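Local coordinates for O-ureido-L-serine synthase (Streptomyces lavendulae, PDB 3X44), which catalyses the pyridoxal-phosphate-dependent addition of hydroxyurea to O-acetyl-L-serine, giving O-ureido-L-serine for D-cycloserine biosynthesis, at residues G267-T272 with A288-T293; V17-M22 with E258-G263. The protein carries 1 engineered substitution. All coordinates share one frame; numbering follows the deposited sequence.

Contact 1 (G267-T272 with A288-T293); sequences GATVAT and AMLPDT. With PUS ((E)-O-(carbamoylamino)-N-({3-hydroxy-2-methyl-5-[(phosphonooxy)methyl]pyridin-4-yl}methylidene)-L-serine), chain C.
T269 turns its hydroxyl from helix 264-278 onto strand 285-290, where OG1 lies 2.6 Å from the carbonyl O of M289. Its chi1 of 60° sets OG1 between the helix backbone N and carbonyl carbon, so A266 O, one turn back, is a second acceptor. Threonine suits this buried place because its short hydroxyl reaches a carbonyl of the strand or of its own helix; its CG2 merely rests 3.5 Å from M289 O.

The helix, second of two in the crossover from strand 238-242 to the parallel strand 285-290, runs nearly antiparallel to the latter, their axes 7.1 Å apart. Small A288 permits this closeness: its CB fits beneath the helix backbone, 4.1 Å from V270 N. V270 adds a beta-branched side chain, whose CG2 presses against L290 CD2 at 3.5 Å, the two side chains crossing obliquely.

Away from this core the two segments touch less, though A271 and T272 stay buried against strand 238-242. M289 sends its thioether away from the helix, and the more open side is T293, partly exposed and meeting E295 of the second subunit.

Where the strand ends, P291 sets CB above the ring plane at the N1 end, 3.1 Å from PUS N1. D292 OD2 lies 3.3 Å from PUS C2A and is hydrogen-bonded to N73 and Y297. The chemistry therefore changes along the strand: an apolar seam with one hydroxyl, whose proton may go to either carbonyl, then hydrocarbon against the N1 end of the pyridine and a carboxylate beside its methyl.

Contact 2 (V17-M22 with E258-G263); sequences VRLQRM and EGIFAG
The carboxylate of E258 is sandwiched between hydrocarbon: R21 CG lies over one face, 3.5 Å from OE2, and L19 CB over the other, while three backbone N-H groups gather round its outer edge. In this fold type II PLP enzyme it joins the turn after strand 16-18, outermost of the sheet within the chain, to the end of helix 244-257. Q20 N gives OE1 a 2.7 Å bond on the syn side but tilted 22° from the plane. OE2 accepts two, from R21 N at 2.7 Å, also syn and tilted 23° to the other side, and from M22 N at 2.8 Å, nearly along the C-O axis. Glutamate suits this place because its chain, bent at chi2, carries two acceptors to consecutive amides of a turn.

The R21 guanidinium slides past, its plane 38° from the carboxylate, with E258 CA at its edge. NH1 bonds E257 O and A84 O of the second subunit; it is 4.4 Å from E258 OE1, which lies well out of the guanidinium plane, so any charge effect is probably weak. I260 reaches tip to tip toward V17, and its CD1 also meets L19 CD2. M22 packs aslant on E258, its SD 3.7 Å from E258 CG.

Contact 1 lies in the core, holding helix 264-278 against the central strand 285-290. Contact 2, at strand 16-18, outermost of the same sheet within the chain, is also largely buried but has an exposed rim at Q20 and R21 and more contact with the second subunit. Both use aliphatic packing, but the polar part differs: one side-chain hydroxyl facing main-chain carbonyls in contact 1, one carboxylate collecting main-chain amides in contact 2. Only contact 1 continues into the cofactor pocket. The two join directly. L290 CD1 packs on I260 CG2 at 3.7 Å, V270 CG1 faces L19 CD1, and D292 O probably accepts a hydrogen bond from G263 N, the N-cap residue of helix 264-278.

Contact 1 (G267-T272 with A288-T293)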
ATOM      1  N   GLY A 267     -20.695  15.922   6.349  1.00 19.75           N
ATOM      2  CA  GLY A 267     -21.825  15.577   7.188  1.00 20.48           C
ATOM      3  C   GLY A 267     -23.085  15.447   6.349  1.00 20.84           C
ATOM      4  O   GLY A 267     -23.990  14.673   6.674  1.00 18.11           O
ATOM      5  N   ALA A 268     -23.141  16.204   5.257  1.00 18.92           N
ATOM      6  CA  ALA A 268     -24.305  16.175   4.376  1.00 19.68           C
ATOM      7  C   ALA A 268     -24.469  14.815   3.710  1.00 18.95           C
ATOM      8  O   ALA A 268     -25.533  14.205   3.800  1.00 19.48           O
ATOM      9  CB  ALA A 268     -24.190  17.275   3.311  1.00 18.57           C
ATOM     10  N   THR A 269     -23.413  14.341   3.048  1.00 19.64           N
ATOM     11  CA  THR A 269     -23.451  13.053   2.357  1.00 17.66           C
ATOM     12  C   THR A 269     -23.787  11.910   3.314  1.00 19.07           C
ATOM     13  O   THR A 269     -24.624  11.063   3.009  1.00 17.91           O
ATOM     14  CB  THR A 269     -22.110  12.746   1.651  1.00 16.06           C
ATOM     15  OG1 THR A 269     -21.054  12.716   2.618  1.00 17.74           O
ATOM     16  CG2 THR A 269     -21.799  13.813   0.609  1.00 20.07           C
ATOM     17  N   VAL A 270     -23.139  11.890   4.473  1.00 15.61           N
ATOM     18  CA  VAL A 270     -23.415  10.852   5.454  1.00 16.32           C
ATOM     19  C   VAL A 270     -24.880  10.904   5.885  1.00 16.39           C
ATOM     20  O   VAL A 270     -25.540   9.865   5.985  1.00 16.36           O
ATOM     21  CB  VAL A 270     -22.527  11.012   6.691  1.00 14.65           C
ATOM     22  CG1 VAL A 270     -22.955  10.020   7.782  1.00 13.00           C
ATOM     23  CG2 VAL A 270     -21.075  10.797   6.300  1.00 12.76           C
ATOM     24  N   ALA A 271     -25.373  12.118   6.144  1.00 16.97           N
ATOM     25  CA  ALA A 271     -26.756  12.340   6.561  1.00 18.00           C
ATOM     26  C   ALA A 271     -27.706  11.747   5.528  1.00 20.09           C
ATOM     27  O   ALA A 271     -28.640  11.015   5.861  1.00 17.38           O
ATOM     28  CB  ALA A 271     -27.023  13.840   6.717  1.00 22.15           C
ATOM     29  N   THR A 272     -27.449  12.057   4.264  1.00 20.34           N
ATOM     30  CA  THR A 272     -28.275  11.546   3.185  1.00 18.58           C
ATOM     31  C   THR A 272     -28.228  10.025   3.178  1.00 20.52           C
ATOM     32  O   THR A 272     -29.266   9.365   3.092  1.00 15.22           O
ATOM     33  CB  THR A 272     -27.787  12.070   1.827  1.00 18.02           C
ATOM     34  OG1 THR A 272     -28.183  13.442   1.685  1.00 20.25           O
ATOM     35  CG2 THR A 272     -28.383  11.249   0.686  1.00 16.03           C
ATOM     36  N   ALA A 288     -20.371   6.898   1.196  1.00 16.75           N
ATOM     37  CA  ALA A 288     -20.496   8.350   1.230  1.00 19.67           C
ATOM     38  C   ALA A 288     -19.136   9.043   1.156  1.00 20.69           C
ATOM     39  O   ALA A 288     -18.173   8.622   1.806  1.00 20.32           O
ATOM     40  CB  ALA A 288     -21.219   8.783   2.508  1.00 18.64           C
ATOM     41  N   MET A 289     -19.067  10.110   0.361  1.00 19.73           N
ATOM     42  CA  MET A 289     -17.835  10.875   0.210  1.00 18.73           C
ATOM     43  C   MET A 289     -17.691  11.910   1.323  1.00 17.11           C
ATOM     44  O   MET A 289     -18.645  12.605   1.656  1.00 16.88           O
ATOM     45  CB  MET A 289     -17.824  11.616  -1.130  1.00 21.13           C
ATOM     46  CG  MET A 289     -17.849  10.727  -2.353  1.00 19.66           C
ATOM     47  SD  MET A 289     -16.296   9.841  -2.551  1.00 22.09           S
ATOM     48  CE  MET A 289     -15.148  11.199  -2.829  1.00 25.79           C
ATOM     49  N   LEU A 290     -16.496  11.994   1.901  1.00 18.40           N
ATOM     50  CA  LEU A 290     -16.190  12.976   2.937  1.00 18.47           C
ATOM     51  C   LEU A 290     -15.073  13.792   2.276  1.00 20.57           C
ATOM     52  O   LEU A 290     -13.892  13.432   2.335  1.00 19.11           O
ATOM     53  CB  LEU A 290     -15.676  12.299   4.215  1.00 19.02           C
ATOM     54  CG  LEU A 290     -16.435  11.094   4.792  1.00 19.25           C
ATOM     55  CD1 LEU A 290     -15.889  10.808   6.184  1.00 21.16           C
ATOM     56  CD2 LEU A 290     -17.940  11.353   4.842  1.00 16.73           C
ATOM     57  N   PRO A 291     -15.447  14.892   1.612  1.00 20.94           N
ATOM     58  CA  PRO A 291     -14.529  15.789   0.901  1.00 20.14           C
ATOM     59  C   PRO A 291     -13.341  16.399   1.628  1.00 20.09           C
ATOM     60  O   PRO A 291     -12.266  16.525   1.041  1.00 21.93           O
ATOM     61  CB  PRO A 291     -15.456  16.853   0.316  1.00 18.51           C
ATOM     62  CG  PRO A 291     -16.794  16.138   0.190  1.00 17.95           C
ATOM     63  CD  PRO A 291     -16.846  15.337   1.466  1.00 19.86           C
ATOM     64  N   ASP A 292     -13.509  16.777   2.889  1.00 19.52           N
ATOM     65  CA  ASP A 292     -12.395  17.391   3.593  1.00 19.70           C
ATOM     66  C   ASP A 292     -12.392  17.212   5.105  1.00 21.97           C
ATOM     67  O   ASP A 292     -13.309  16.624   5.685  1.00 21.32           O
ATOM     68  CB  ASP A 292     -12.323  18.887   3.248  1.00 19.29           C
ATOM     69  CG  ASP A 292     -13.515  19.683   3.775  1.00 21.03           C
ATOM     70  OD1 ASP A 292     -14.391  19.103   4.459  1.00 21.05           O
ATOM     71  OD2 ASP A 292     -13.566  20.903   3.497  1.00 19.28           O
ATOM     72  N   THR A 293     -11.333  17.721   5.724  1.00 18.24           N
ATOM     73  CA  THR A 293     -11.156  17.648   7.169  1.00 18.58           C
ATOM     74  C   THR A 293     -12.037  18.697   7.820  1.00 19.27           C
ATOM     75  O   THR A 293     -12.329  19.733   7.223  1.00 20.72           O
ATOM     76  CB  THR A 293      -9.692  17.942   7.558  1.00 17.88           C
ATOM     77  OG1 THR A 293      -9.595  18.127   8.974  1.00 21.38           O
ATOM     78  CG2 THR A 293      -9.202  19.204   6.857  1.00 16.72           C
TER
HETATM   79  N   PUS C 400     -14.807  22.621  -3.863  1.00 20.82           N
HETATM   80  CA  PUS C 400     -14.388  23.444  -5.068  1.00 22.23           C
HETATM   81  CB  PUS C 400     -15.632  24.020  -5.834  1.00 21.18           C
HETATM   82  OG  PUS C 400     -16.444  24.884  -4.918  1.00 24.28           O
HETATM   83  ND  PUS C 400     -17.087  25.955  -5.646  1.00 25.49           N
HETATM   84  CE  PUS C 400     -18.431  26.087  -5.592  1.00 24.50           C
HETATM   85  NZ2 PUS C 400     -19.199  25.048  -5.216  1.00 23.66           N
HETATM   86  OZ1 PUS C 400     -18.939  27.125  -5.878  1.00 25.91           O
HETATM   87  C   PUS C 400     -13.495  24.608  -4.585  1.00 22.51           C
HETATM   88  O   PUS C 400     -12.935  24.520  -3.528  1.00 22.53           O
HETATM   89  OT  PUS C 400     -13.359  25.596  -5.266  1.00 22.02           O
HETATM   90  C2  PUS C 400     -16.198  20.306  -0.329  1.00 15.85           C
HETATM   91  C3  PUS C 400     -15.599  21.030  -1.464  1.00 15.79           C
HETATM   92  C4  PUS C 400     -16.061  20.724  -2.823  1.00 17.56           C
HETATM   93  C5  PUS C 400     -17.083  19.687  -3.005  1.00 19.05           C
HETATM   94  C6  PUS C 400     -17.613  19.011  -1.811  1.00 16.00           C
HETATM   95  C2A PUS C 400     -15.780  20.622   1.079  1.00 16.63           C
HETATM   96  C4A PUS C 400     -15.623  21.563  -4.004  1.00 19.39           C
HETATM   97  C5A PUS C 400     -17.600  19.314  -4.387  1.00 15.90           C
HETATM   98  N1  PUS C 400     -17.163  19.345  -0.552  1.00 18.81           N
HETATM   99  O3  PUS C 400     -14.602  21.911  -1.255  1.00 17.29           O
HETATM  100  O1P PUS C 400     -16.257  19.957  -7.049  1.00 16.14           O
HETATM  101  O2P PUS C 400     -15.951  17.621  -7.238  1.00 15.48           O
HETATM  102  O3P PUS C 400     -18.143  18.507  -6.995  1.00 17.15           O
HETATM  103  O4P PUS C 400     -16.594  18.544  -5.126  1.00 16.71           O
HETATM  104  P   PUS C 400     -16.741  18.662  -6.607  1.00 17.48           P

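Contact 2 (V17-M22 with E258-G263)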
ATOM      1  N   VAL A  17     -13.585   3.657   5.004  1.00 20.61           N
ATOM      2  CA  VAL A  17     -13.800   2.969   6.268  1.00 20.71           C
ATOM      3  C   VAL A  17     -15.277   2.814   6.611  1.00 22.40           C
ATOM      4  O   VAL A  17     -16.119   3.636   6.233  1.00 21.11           O
ATOM      5  CB  VAL A  17     -13.086   3.718   7.431  1.00 22.96           C
ATOM      6  CG1 VAL A  17     -11.866   4.459   6.899  1.00 23.18           C
ATOM      7  CG2 VAL A  17     -14.042   4.709   8.096  1.00 24.99           C
ATOM      8  N   ARG A  18     -15.581   1.759   7.354  1.00 19.98           N
ATOM      9  CA  ARG A  18     -16.950   1.484   7.751  1.00 23.47           C
ATOM     10  C   ARG A  18     -17.332   2.267   9.002  1.00 22.53           C
ATOM     11  O   ARG A  18     -16.521   2.420   9.916  1.00 22.22           O
ATOM     12  CB  ARG A  18     -17.099  -0.016   8.019  1.00 25.36           C
ATOM     13  CG  ARG A  18     -18.505  -0.496   8.311  1.00 25.08           C
ATOM     14  CD  ARG A  18     -18.526  -2.015   8.381  1.00 29.37           C
ATOM     15  NE  ARG A  18     -19.832  -2.539   8.770  1.00 35.77           N
ATOM     16  CZ  ARG A  18     -20.345  -2.436   9.994  1.00 38.76           C
ATOM     17  NH1 ARG A  18     -19.664  -1.827  10.956  1.00 37.87           N
ATOM     18  NH2 ARG A  18     -21.545  -2.940  10.256  1.00 40.80           N
ATOM     19  N   LEU A  19     -18.557   2.784   9.037  1.00 20.70           N
ATOM     20  CA  LEU A  19     -19.022   3.482  10.229  1.00 21.92           C
ATOM     21  C   LEU A  19     -19.391   2.347  11.192  1.00 23.32           C
ATOM     22  O   LEU A  19     -20.042   1.373  10.804  1.00 20.90           O
ATOM     23  CB  LEU A  19     -20.247   4.357   9.916  1.00 21.38           C
ATOM     24  CG  LEU A  19     -19.989   5.572   9.011  1.00 18.80           C
ATOM     25  CD1 LEU A  19     -21.167   6.549   9.075  1.00 17.75           C
ATOM     26  CD2 LEU A  19     -18.705   6.272   9.444  1.00 17.89           C
ATOM     27  N   GLN A  20     -18.966   2.475  12.443  1.00 23.83           N
ATOM     28  CA  GLN A  20     -19.202   1.442  13.442  1.00 25.16           C
ATOM     29  C   GLN A  20     -20.495   1.509  14.252  1.00 23.59           C
ATOM     30  O   GLN A  20     -20.998   0.470  14.679  1.00 25.10           O
ATOM     31  CB  GLN A  20     -18.010   1.396  14.396  1.00 26.96           C
ATOM     32  CG  GLN A  20     -16.758   0.813  13.765  1.00 31.20           C
ATOM     33  CD  GLN A  20     -16.806  -0.701  13.688  1.00 35.43           C
ATOM     34  OE1 GLN A  20     -17.787  -1.282  13.212  1.00 40.46           O
ATOM     35  NE2 GLN A  20     -15.749  -1.351  14.154  1.00 36.94           N
ATOM     36  N   ARG A  21     -21.036   2.701  14.476  1.00 23.52           N
ATOM     37  CA  ARG A  21     -22.266   2.794  15.253  1.00 25.09           C
ATOM     38  C   ARG A  21     -23.351   3.733  14.728  1.00 25.34           C
ATOM     39  O   ARG A  21     -24.486   3.667  15.179  1.00 23.90           O
ATOM     40  CB  ARG A  21     -21.940   3.165  16.705  1.00 28.80           C
ATOM     41  CG  ARG A  21     -20.924   4.286  16.865  1.00 31.60           C
ATOM     42  CD  ARG A  21     -20.562   4.507  18.332  1.00 31.96           C
ATOM     43  NE  ARG A  21     -19.715   3.434  18.858  1.00 32.65           N
ATOM     44  CZ  ARG A  21     -18.415   3.316  18.611  1.00 33.11           C
ATOM     45  NH1 ARG A  21     -17.799   4.206  17.843  1.00 30.75           N
ATOM     46  NH2 ARG A  21     -17.727   2.307  19.132  1.00 31.66           N
ATOM     47  N   MET A  22     -23.022   4.589  13.768  1.00 26.20           N
ATOM     48  CA  MET A  22     -24.004   5.532  13.250  1.00 25.52           C
ATOM     49  C   MET A  22     -25.023   4.954  12.271  1.00 25.85           C
ATOM     50  O   MET A  22     -26.129   5.482  12.132  1.00 26.30           O
ATOM     51  CB  MET A  22     -23.289   6.716  12.598  1.00 26.34           C
ATOM     52  CG  MET A  22     -22.829   7.767  13.582  1.00 22.49           C
ATOM     53  SD  MET A  22     -21.902   9.068  12.763  1.00 25.91           S
ATOM     54  CE  MET A  22     -23.210   9.951  11.922  1.00 25.28           C
ATOM     55  N   GLU A 258     -17.726   8.355  15.918  1.00 23.32           N
ATOM     56  CA  GLU A 258     -16.907   7.471  15.103  1.00 22.43           C
ATOM     57  C   GLU A 258     -15.444   7.888  15.068  1.00 20.56           C
ATOM     58  O   GLU A 258     -14.592   7.158  14.557  1.00 22.49           O
ATOM     59  CB  GLU A 258     -17.469   7.417  13.677  1.00 22.82           C
ATOM     60  CG  GLU A 258     -18.942   7.031  13.606  1.00 22.47           C
ATOM     61  CD  GLU A 258     -19.145   5.527  13.557  1.00 21.10           C
ATOM     62  OE1 GLU A 258     -18.135   4.786  13.539  1.00 19.29           O
ATOM     63  OE2 GLU A 258     -20.313   5.087  13.536  1.00 22.31           O
ATOM     64  N   GLY A 259     -15.139   9.052  15.619  1.00 19.81           N
ATOM     65  CA  GLY A 259     -13.762   9.505  15.597  1.00 22.29           C
ATOM     66  C   GLY A 259     -13.343   9.980  14.213  1.00 20.43           C
ATOM     67  O   GLY A 259     -12.165   9.956  13.871  1.00 23.10           O
ATOM     68  N   ILE A 260     -14.310  10.390  13.403  1.00 19.59           N
ATOM     69  CA  ILE A 260     -14.010  10.894  12.063  1.00 21.87           C
ATOM     70  C   ILE A 260     -14.442  12.359  12.006  1.00 22.74           C
ATOM     71  O   ILE A 260     -15.630  12.675  12.076  1.00 23.01           O
ATOM     72  CB  ILE A 260     -14.742  10.085  10.972  1.00 20.35           C
ATOM     73  CG1 ILE A 260     -14.311   8.619  11.045  1.00 21.76           C
ATOM     74  CG2 ILE A 260     -14.393  10.633   9.588  1.00 22.65           C
ATOM     75  CD1 ILE A 260     -15.186   7.679  10.246  1.00 18.74           C
ATOM     76  N   PHE A 261     -13.451  13.243  11.901  1.00 22.72           N
ATOM     77  CA  PHE A 261     -13.666  14.683  11.871  1.00 22.36           C
ATOM     78  C   PHE A 261     -13.626  15.216  10.441  1.00 20.28           C
ATOM     79  O   PHE A 261     -12.560  15.331   9.845  1.00 16.94           O
ATOM     80  CB  PHE A 261     -12.589  15.367  12.717  1.00 21.49           C
ATOM     81  CG  PHE A 261     -12.845  16.820  12.967  1.00 22.08           C
ATOM     82  CD1 PHE A 261     -14.113  17.262  13.336  1.00 18.51           C
ATOM     83  CD2 PHE A 261     -11.816  17.750  12.836  1.00 19.92           C
ATOM     84  CE1 PHE A 261     -14.354  18.607  13.570  1.00 20.04           C
ATOM     85  CE2 PHE A 261     -12.044  19.099  13.068  1.00 19.96           C
ATOM     86  CZ  PHE A 261     -13.316  19.532  13.435  1.00 19.31           C
ATOM     87  N   ALA A 262     -14.796  15.563   9.913  1.00 18.45           N
ATOM     88  CA  ALA A 262     -14.906  16.044   8.539  1.00 19.35           C
ATOM     89  C   ALA A 262     -15.703  17.338   8.414  1.00 20.04           C
ATOM     90  O   ALA A 262     -16.307  17.807   9.378  1.00 24.05           O
ATOM     91  CB  ALA A 262     -15.534  14.955   7.674  1.00 18.47           C
ATOM     92  N   GLY A 263     -15.712  17.905   7.211  1.00 21.32           N
ATOM     93  CA  GLY A 263     -16.423  19.153   6.986  1.00 20.37           C
ATOM     94  C   GLY A 263     -17.938  19.045   6.904  1.00 17.94           C
ATOM     95  O   GLY A 263     -18.515  17.997   7.186  1.00 18.91           O
TER